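Dihydrofolate reductase (Moritella profunda, PDB 3IA4) probably reduces 7,8-dihydrofolate to tetrahydrofolate with NADPH, for the synthesis of glycine, purines and DNA precursors. Local coordinates at residues N11-G16 with D129-N134; P26-L31 with Y113-E118. All blocks are in the same frame, centred on the assembly; numbering follows the deposited sequence.

Contact 1 (N11-G16 with D129-N134). With NDP (NADPH dihydro-nicotinamide-adenine-dinucleotide phosphate), chain E.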
loop_
_atom_site.group_PDB
_atom_site.type_symbol
_atom_site.label_atom_id
_atom_site.label_comp_id
_atom_site.label_asym_id
_atom_site.label_seq_id
_atom_site.Cartn_x
_atom_site.Cartn_y
_atom_site.Cartn_z
ATOM N N ASN A 11 -10.222 -11.717 -0.481
ATOM C CA ASN A 11 -11.542 -11.654 0.151
ATOM C C ASN A 11 -11.398 -11.370 1.653
ATOM O O ASN A 11 -10.400 -11.759 2.263
ATOM C CB ASN A 11 -12.276 -12.981 -0.055
ATOM C CG ASN A 11 -12.703 -13.188 -1.516
ATOM O OD1 ASN A 11 -12.784 -12.238 -2.284
ATOM N ND2 ASN A 11 -13.032 -14.433 -1.880
ATOM N N ASN A 12 -12.429 -10.721 2.217
ATOM C CA ASN A 12 -12.505 -10.414 3.645
ATOM C C ASN A 12 -11.322 -9.478 4.031
ATOM O O ASN A 12 -10.938 -9.455 5.202
ATOM C CB ASN A 12 -12.458 -11.712 4.471
ATOM C CG ASN A 12 -13.496 -12.715 4.028
ATOM O OD1 ASN A 12 -14.643 -12.349 3.859
ATOM N ND2 ASN A 12 -13.058 -13.962 3.706
ATOM N N ARG A 13 -10.831 -8.676 3.058
ATOM C CA ARG A 13 -9.758 -7.663 3.290
ATOM C C ARG A 13 -8.434 -8.235 3.729
ATOM O O ARG A 13 -7.607 -7.566 4.332
ATOM C CB ARG A 13 -10.197 -6.554 4.318
ATOM C CG ARG A 13 -11.571 -6.051 4.022
ATOM C CD ARG A 13 -11.779 -4.679 4.803
ATOM N NE ARG A 13 -11.621 -4.760 6.289
ATOM C CZ ARG A 13 -12.588 -5.071 7.155
ATOM N NH1 ARG A 13 -13.825 -5.327 6.718
ATOM N NH2 ARG A 13 -12.358 -5.060 8.453
ATOM N N VAL A 14 -8.221 -9.543 3.493
ATOM C CA VAL A 14 -6.882 -10.076 3.843
ATOM C C VAL A 14 -5.764 -9.454 2.986
ATOM O O VAL A 14 -5.890 -9.373 1.748
ATOM C CB VAL A 14 -6.811 -11.648 3.576
ATOM C CG1 VAL A 14 -5.345 -12.168 3.744
ATOM C CG2 VAL A 14 -7.645 -12.383 4.618
ATOM N N ILE A 15 -4.674 -9.056 3.638
ATOM C CA ILE A 15 -3.550 -8.457 2.911
ATOM C C ILE A 15 -2.235 -9.168 3.176
ATOM O O ILE A 15 -1.292 -8.964 2.420
ATOM C CB ILE A 15 -3.350 -6.950 3.213
ATOM C CG1 ILE A 15 -3.091 -6.722 4.699
ATOM C CG2 ILE A 15 -4.533 -6.173 2.692
ATOM C CD1 ILE A 15 -2.743 -5.221 4.984
ATOM N N GLY A 16 -2.148 -10.018 4.224
ATOM C CA GLY A 16 -0.830 -10.547 4.608
ATOM C C GLY A 16 -0.918 -11.825 5.432
ATOM O O GLY A 16 -1.961 -12.068 6.049
ATOM N N ASP A 129 -11.501 -1.423 7.736
ATOM C CA ASP A 129 -12.860 -1.411 7.196
ATOM C C ASP A 129 -13.182 -0.019 6.560
ATOM O O ASP A 129 -13.812 0.870 7.163
ATOM C CB ASP A 129 -13.834 -1.694 8.363
ATOM C CG ASP A 129 -15.255 -1.736 7.924
ATOM O OD1 ASP A 129 -15.452 -1.922 6.714
ATOM O OD2 ASP A 129 -16.181 -1.506 8.761
ATOM N N TYR A 130 -12.631 0.212 5.377
ATOM C CA TYR A 130 -12.816 1.493 4.722
ATOM C C TYR A 130 -14.283 1.762 4.394
ATOM O O TYR A 130 -14.704 2.923 4.227
ATOM C CB TYR A 130 -11.938 1.550 3.444
ATOM C CG TYR A 130 -12.340 0.568 2.374
ATOM C CD1 TYR A 130 -11.895 -0.787 2.419
ATOM C CD2 TYR A 130 -13.185 0.948 1.323
ATOM C CE1 TYR A 130 -12.271 -1.709 1.449
ATOM C CE2 TYR A 130 -13.566 0.012 0.337
ATOM C CZ TYR A 130 -13.099 -1.292 0.409
ATOM O OH TYR A 130 -13.498 -2.170 -0.545
ATOM N N GLU A 131 -15.079 0.699 4.382
ATOM C CA GLU A 131 -16.476 0.861 3.987
ATOM C C GLU A 131 -17.265 1.559 5.099
ATOM O O GLU A 131 -18.406 1.934 4.893
ATOM C CB GLU A 131 -17.093 -0.504 3.616
ATOM C CG GLU A 131 -16.187 -1.349 2.681
ATOM C CD GLU A 131 -15.255 -2.455 3.407
ATOM O OE1 GLU A 131 -14.408 -2.171 4.359
ATOM O OE2 GLU A 131 -15.337 -3.663 2.943
ATOM N N GLN A 132 -16.658 1.817 6.247
ATOM C CA GLN A 132 -17.335 2.700 7.254
ATOM C C GLN A 132 -17.437 4.173 6.816
ATOM O O GLN A 132 -18.226 4.962 7.376
ATOM C CB GLN A 132 -16.628 2.615 8.609
ATOM C CG GLN A 132 -15.320 3.303 8.611
ATOM C CD GLN A 132 -14.598 3.222 9.968
ATOM O OE1 GLN A 132 -15.047 2.563 10.920
ATOM N NE2 GLN A 132 -13.449 3.870 10.037
ATOM N N TYR A 133 -16.652 4.519 5.797
ATOM C CA TYR A 133 -16.724 5.843 5.138
ATOM C C TYR A 133 -17.375 5.739 3.739
ATOM O O TYR A 133 -17.667 4.646 3.242
ATOM C CB TYR A 133 -15.307 6.411 4.991
ATOM C CG TYR A 133 -14.581 6.582 6.290
ATOM C CD1 TYR A 133 -13.284 6.155 6.429
ATOM C CD2 TYR A 133 -15.189 7.197 7.380
ATOM C CE1 TYR A 133 -12.559 6.331 7.598
ATOM C CE2 TYR A 133 -14.468 7.380 8.576
ATOM C CZ TYR A 133 -13.150 6.945 8.661
ATOM O OH TYR A 133 -12.432 7.126 9.845
ATOM N N ASN A 134 -17.661 6.893 3.166
ATOM C CA ASN A 134 -18.241 6.993 1.831
ATOM C C ASN A 134 -17.194 7.362 0.774
ATOM O O ASN A 134 -16.378 8.210 1.032
ATOM C CB ASN A 134 -19.353 8.074 1.800
ATOM C CG ASN A 134 -20.517 7.733 2.728
ATOM O OD1 ASN A 134 -20.966 6.582 2.793
ATOM N ND2 ASN A 134 -21.025 8.752 3.426
HETATM P PA NDP E . 3.761 -2.549 9.118
HETATM O O1A NDP E . 2.609 -1.584 9.227
HETATM O O2A NDP E . 4.437 -2.812 7.808
HETATM O O5B NDP E . 4.952 -2.202 10.184
HETATM C C5B NDP E . 4.587 -1.898 11.547
HETATM C C4B NDP E . 5.863 -1.387 12.207
HETATM O O4B NDP E . 6.003 -0.016 11.807
HETATM C C3B NDP E . 5.681 -1.252 13.739
HETATM O O3B NDP E . 5.934 -2.502 14.373
HETATM C C2B NDP E . 6.645 -0.140 14.116
HETATM O O2B NDP E . 8.006 -0.540 13.920
HETATM C C1B NDP E . 6.379 0.798 12.956
HETATM N N9A NDP E . 5.334 1.807 13.231
HETATM C C8A NDP E . 4.014 1.630 13.071
HETATM N N7A NDP E . 3.340 2.773 13.315
HETATM C C5A NDP E . 4.272 3.718 13.623
HETATM C C6A NDP E . 4.283 5.151 13.949
HETATM N N6A NDP E . 3.132 5.890 14.069
HETATM N N1A NDP E . 5.527 5.701 14.161
HETATM C C2A NDP E . 6.687 5.062 14.051
HETATM N N3A NDP E . 6.735 3.765 13.757
HETATM C C4A NDP E . 5.569 3.073 13.535
HETATM O O3 NDP E . 3.366 -3.978 9.767
HETATM P PN NDP E . 2.115 -4.988 9.708
HETATM O O1N NDP E . 0.908 -4.281 10.203
HETATM O O2N NDP E . 2.536 -6.255 10.361
HETATM O O5D NDP E . 1.871 -5.182 8.154
HETATM C C5D NDP E . 2.760 -6.018 7.427
HETATM C C4D NDP E . 1.959 -7.061 6.655
HETATM O O4D NDP E . 1.216 -6.410 5.559
HETATM C C3D NDP E . 2.818 -8.141 5.980
HETATM O O3D NDP E . 2.106 -9.392 6.026
HETATM C C2D NDP E . 2.898 -7.696 4.519
HETATM O O2D NDP E . 3.136 -8.775 3.582
HETATM C C1D NDP E . 1.519 -7.121 4.343
HETATM N N1N NDP E . 1.381 -6.127 3.283
HETATM C C2N NDP E . 0.441 -6.333 2.360
HETATM C C3N NDP E . 0.196 -5.372 1.411
HETATM C C7N NDP E . -0.856 -5.648 0.383
HETATM O O7N NDP E . -1.173 -4.745 -0.363
HETATM N N7N NDP E . -1.526 -6.803 0.344
HETATM C C4N NDP E . 0.950 -4.056 1.296
HETATM C C5N NDP E . 1.880 -3.957 2.407
HETATM C C6N NDP E . 2.092 -4.978 3.302
HETATM P P2B NDP E . 9.081 -0.442 15.133
HETATM O O1X NDP E . 10.357 -0.606 14.431
HETATM O O2X NDP E . 8.775 0.866 15.780
HETATM O O3X NDP E . 8.687 -1.536 16.087
HETATM O O HOH W 1 -15.085 -5.783 4.194
#
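Arg13 meets Asp129 and Glu131 through charge and through packing. Its NH1 lies 3.8 Å from Asp129 OD1 and 4.0 Å from Glu131 OE1. Both salt bridges are long. Each oxygen sits well out of the guanidinium plane, and no N-H points at it. The Asp129 carboxylate is turned 21° from the guanidinium plane, whereas that of Glu131 stands almost square to it at 89°.

Packing adds a second element. The Arg13 chain bends at chi3 (-59°), which lays NE and the guanidinium against the Asp129 backbone. Asp129 CA sits 3.6 Å above the guanidinium plane, over its centre. Arg13 CD lies 3.7 Å from Glu131 OE1.

Segment 11-16 runs into strand 14-16, which pairs antiparallel with strand 125-126; segment 129-134 follows that strand in the chain. Ile15 and Gly16 both face Thr125, a classic beta bulge. Ile15 O accepts a nearly straight bond from the NADPH carboxamide N7N, at 3.0 Å.

Hydrogen bonding to Arg13 comes from other partners. A water in the guanidinium plane accepts from NH1 and donates to Glu131 OE2, so it joins the two side chains. NE donates to the backbone oxygen of Phe127, just before 129-134.

Contact 2 (P26-L31 with Y113-E118). With MTX (methotrexate), chain F.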
loop_
_atom_site.group_PDB
_atom_site.type_symbol
_atom_site.label_atom_id
_atom_site.label_comp_id
_atom_site.label_asym_id
_atom_site.label_seq_id
_atom_site.Cartn_x
_atom_site.Cartn_y
_atom_site.Cartn_z
ATOM N N PRO A 26 2.358 -12.100 -9.983
ATOM C CA PRO A 26 3.431 -11.187 -10.358
ATOM C C PRO A 26 2.937 -9.952 -11.074
ATOM O O PRO A 26 3.546 -8.893 -10.921
ATOM C CB PRO A 26 4.270 -12.007 -11.368
ATOM C CG PRO A 26 3.560 -13.333 -11.526
ATOM C CD PRO A 26 2.527 -13.473 -10.470
ATOM N N ALA A 27 1.893 -10.061 -11.892
ATOM C CA ALA A 27 1.438 -8.890 -12.617
ATOM C C ALA A 27 0.933 -7.782 -11.721
ATOM O O ALA A 27 0.890 -6.613 -12.128
ATOM C CB ALA A 27 0.298 -9.262 -13.614
ATOM N N GLU A 28 0.424 -8.151 -10.549
ATOM C CA GLU A 28 -0.098 -7.167 -9.612
ATOM C C GLU A 28 1.030 -6.248 -9.146
ATOM O O GLU A 28 0.786 -5.081 -8.848
ATOM C CB GLU A 28 -0.730 -7.835 -8.410
ATOM C CG GLU A 28 -1.886 -7.028 -7.852
ATOM C CD GLU A 28 -1.471 -5.878 -6.924
ATOM O OE1 GLU A 28 -0.527 -6.084 -6.142
ATOM O OE2 GLU A 28 -2.103 -4.786 -6.981
ATOM N N LEU A 29 2.257 -6.744 -9.082
ATOM C CA LEU A 29 3.368 -5.854 -8.657
ATOM C C LEU A 29 3.647 -4.813 -9.702
ATOM O O LEU A 29 4.187 -3.725 -9.382
ATOM C CB LEU A 29 4.695 -6.607 -8.408
ATOM C CG LEU A 29 4.672 -7.608 -7.269
ATOM C CD1 LEU A 29 6.043 -8.359 -7.144
ATOM C CD2 LEU A 29 4.310 -6.911 -5.956
ATOM N N GLN A 30 3.355 -5.156 -10.958
ATOM C CA GLN A 30 3.472 -4.189 -12.053
ATOM C C GLN A 30 2.402 -3.111 -11.918
ATOM O O GLN A 30 2.641 -1.950 -12.239
ATOM C CB GLN A 30 3.357 -4.863 -13.426
ATOM C CG GLN A 30 4.514 -5.825 -13.682
ATOM C CD GLN A 30 5.881 -5.179 -13.513
ATOM O OE1 GLN A 30 6.144 -4.102 -14.064
ATOM N NE2 GLN A 30 6.754 -5.821 -12.734
ATOM N N LEU A 31 1.205 -3.492 -11.464
ATOM C CA LEU A 31 0.193 -2.488 -11.183
ATOM C C LEU A 31 0.665 -1.568 -10.072
ATOM O O LEU A 31 0.492 -0.345 -10.135
ATOM C CB LEU A 31 -1.124 -3.196 -10.777
ATOM C CG LEU A 31 -2.384 -2.374 -10.502
ATOM C CD1 LEU A 31 -3.632 -3.282 -10.515
ATOM C CD2 LEU A 31 -2.226 -1.622 -9.149
ATOM N N TYR A 113 -6.175 3.302 -3.523
ATOM C CA TYR A 113 -5.926 2.582 -4.757
ATOM C C TYR A 113 -6.030 1.114 -4.371
ATOM O O TYR A 113 -5.101 0.539 -3.808
ATOM C CB TYR A 113 -4.486 2.836 -5.248
ATOM C CG TYR A 113 -4.201 4.238 -5.792
ATOM C CD1 TYR A 113 -3.633 4.365 -7.054
ATOM C CD2 TYR A 113 -4.408 5.392 -5.032
ATOM C CE1 TYR A 113 -3.292 5.584 -7.552
ATOM C CE2 TYR A 113 -4.078 6.675 -5.564
ATOM C CZ TYR A 113 -3.489 6.718 -6.820
ATOM O OH TYR A 113 -3.191 7.951 -7.377
ATOM N N LEU A 114 -7.174 0.495 -4.623
ATOM C CA LEU A 114 -7.376 -0.878 -4.190
ATOM C C LEU A 114 -7.326 -1.860 -5.355
ATOM O O LEU A 114 -8.035 -1.729 -6.341
ATOM C CB LEU A 114 -8.755 -1.029 -3.515
ATOM C CG LEU A 114 -8.980 -0.113 -2.279
ATOM C CD1 LEU A 114 -10.289 -0.382 -1.584
ATOM C CD2 LEU A 114 -7.820 -0.297 -1.266
ATOM N N THR A 115 -6.569 -2.904 -5.170
ATOM C CA THR A 115 -6.712 -4.060 -6.064
ATOM C C THR A 115 -7.507 -5.106 -5.288
ATOM O O THR A 115 -7.205 -5.349 -4.115
ATOM C CB THR A 115 -5.324 -4.596 -6.311
ATOM O OG1 THR A 115 -4.602 -3.609 -7.066
ATOM C CG2 THR A 115 -5.372 -5.923 -7.127
ATOM N N HIS A 116 -8.582 -5.632 -5.881
ATOM C CA HIS A 116 -9.298 -6.725 -5.253
ATOM C C HIS A 116 -8.969 -7.978 -5.999
ATOM O O HIS A 116 -9.189 -8.048 -7.221
ATOM C CB HIS A 116 -10.796 -6.446 -5.362
ATOM C CG HIS A 116 -11.195 -5.174 -4.703
ATOM N ND1 HIS A 116 -11.489 -5.107 -3.353
ATOM C CD2 HIS A 116 -11.383 -3.930 -5.201
ATOM C CE1 HIS A 116 -11.833 -3.862 -3.048
ATOM N NE2 HIS A 116 -11.762 -3.129 -4.146
ATOM N N ILE A 117 -8.458 -8.974 -5.253
ATOM C CA ILE A 117 -8.173 -10.311 -5.820
ATOM C C ILE A 117 -9.262 -11.333 -5.501
ATOM O O ILE A 117 -9.701 -11.443 -4.348
ATOM C CB ILE A 117 -6.825 -10.799 -5.230
ATOM C CG1 ILE A 117 -5.762 -9.730 -5.473
ATOM C CG2 ILE A 117 -6.453 -12.201 -5.814
ATOM C CD1 ILE A 117 -4.415 -10.023 -4.718
ATOM N N GLU A 118 -9.726 -12.089 -6.507
ATOM C CA GLU A 118 -10.788 -13.046 -6.251
ATOM C C GLU A 118 -10.193 -14.315 -5.671
ATOM O O GLU A 118 -9.946 -15.300 -6.402
ATOM C CB GLU A 118 -11.559 -13.354 -7.534
ATOM C CG GLU A 118 -12.296 -12.155 -8.077
ATOM C CD GLU A 118 -13.184 -12.511 -9.290
ATOM O OE1 GLU A 118 -13.515 -13.722 -9.475
ATOM O OE2 GLU A 118 -13.529 -11.566 -10.032
HETATM N N1 MTX F . 0.162 -4.267 -4.285
HETATM C C2 MTX F . -0.652 -3.208 -4.088
HETATM N NA2 MTX F . -1.689 -3.062 -4.935
HETATM N N3 MTX F . -0.416 -2.320 -3.078
HETATM C C4 MTX F . 0.657 -2.469 -2.244
HETATM N NA4 MTX F . 0.818 -1.610 -1.267
HETATM C C4A MTX F . 1.503 -3.513 -2.455
HETATM N N5 MTX F . 2.613 -3.648 -1.653
HETATM C C6 MTX F . 3.453 -4.711 -1.864
HETATM C C7 MTX F . 3.255 -5.641 -2.883
HETATM N N8 MTX F . 2.139 -5.482 -3.717
HETATM C C8A MTX F . 1.277 -4.418 -3.477
HETATM C C9 MTX F . 4.649 -4.835 -0.927
HETATM N N10 MTX F . 5.643 -5.808 -1.381
HETATM C CM MTX F . 5.819 -7.016 -0.539
HETATM C C11 MTX F . 7.995 -5.167 -4.808
HETATM C C12 MTX F . 8.137 -6.338 -4.074
HETATM C C13 MTX F . 7.380 -6.550 -2.939
HETATM C C14 MTX F . 6.442 -5.594 -2.550
HETATM C C15 MTX F . 6.304 -4.442 -3.320
HETATM C C16 MTX F . 7.111 -4.170 -4.392
HETATM C C MTX F . 8.728 -4.912 -6.053
HETATM O O MTX F . 9.956 -5.505 -6.304
HETATM N N MTX F . 8.118 -4.123 -6.935
HETATM C CA MTX F . 8.728 -3.636 -8.139
HETATM C CT MTX F . 8.557 -2.135 -8.210
HETATM O O1 MTX F . 7.547 -1.601 -7.659
HETATM O O2 MTX F . 9.399 -1.451 -8.843
HETATM C CB MTX F . 8.075 -4.226 -9.397
HETATM C CG MTX F . 8.235 -5.744 -9.451
HETATM C CD MTX F . 9.677 -6.223 -9.651
HETATM O OE1 MTX F . 9.947 -7.455 -9.748
HETATM O OE2 MTX F . 10.628 -5.416 -9.721
#
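Glu28 reaches from helix 26-36 to Thr115 on strand 111-117, and the pteridine of methotrexate shares its carboxylate. CB of Glu28 points toward the strand. CG packs against the Thr115 methyl CG2 at 3.7 Å. The chain then bends at chi2 (-82°), which turns the carboxylate to the drug. CD is 3.5 Å from both NA2 and N1 of methotrexate. The two oxygens divide the work. OE1 lies 2.7 Å from methotrexate N1. OE2 takes a nearly straight bond from methotrexate NA2, also 2.7 Å long, and accepts a further hydrogen bond from Thr115 OG1 at 2.8 Å. The hydroxyl comes in on the anti side of OE2, 25° out of the carboxylate plane. Thr115 OG1 also touches Leu31 CD1 at 3.6 Å, so a leucine branch packs beside the polar pair. Leu29 CD2 rests 3.4 Å from methotrexate N8.

This acid facing the pteridine is a hallmark of the dihydrofolate reductase pocket: aspartate in most bacterial enzymes, glutamate in the vertebrate ones and here. With an alanine at Glu28, the Thr115 hydroxyl and methotrexate NA2 would probably lose their shared acceptor, and N1 its partner carboxylate oxygen.

Thr115 lines the pocket, and its hydroxyl also helps position the carboxylate. With OE2 gripped by two donors and OE1 close to N1, the carboxylate presents a pair of oxygens to the N1/NA2 edge of the pteridine.

Contacts 1 and 2 have centres 15 Å apart and touch each other directly. Tyr130 of 129-134 joins them, its OH 3.4 Å from His116 CE1 and its CZ 3.6 Å from Leu114 CD1, both on 113-118. Helix 26-36 is the next element after strand 14-16, so the two ligands are approached from neighbouring elements. Contact 2 lies in the active site; contact 1 reaches it only through the end of segment 11-16. The side chain of Glu28 is about 6 Å from NADPH. Contact 1 pairs its charges at the surface, with the Arg13 side chain about 13 Å from methotrexate; contact 2 is buried.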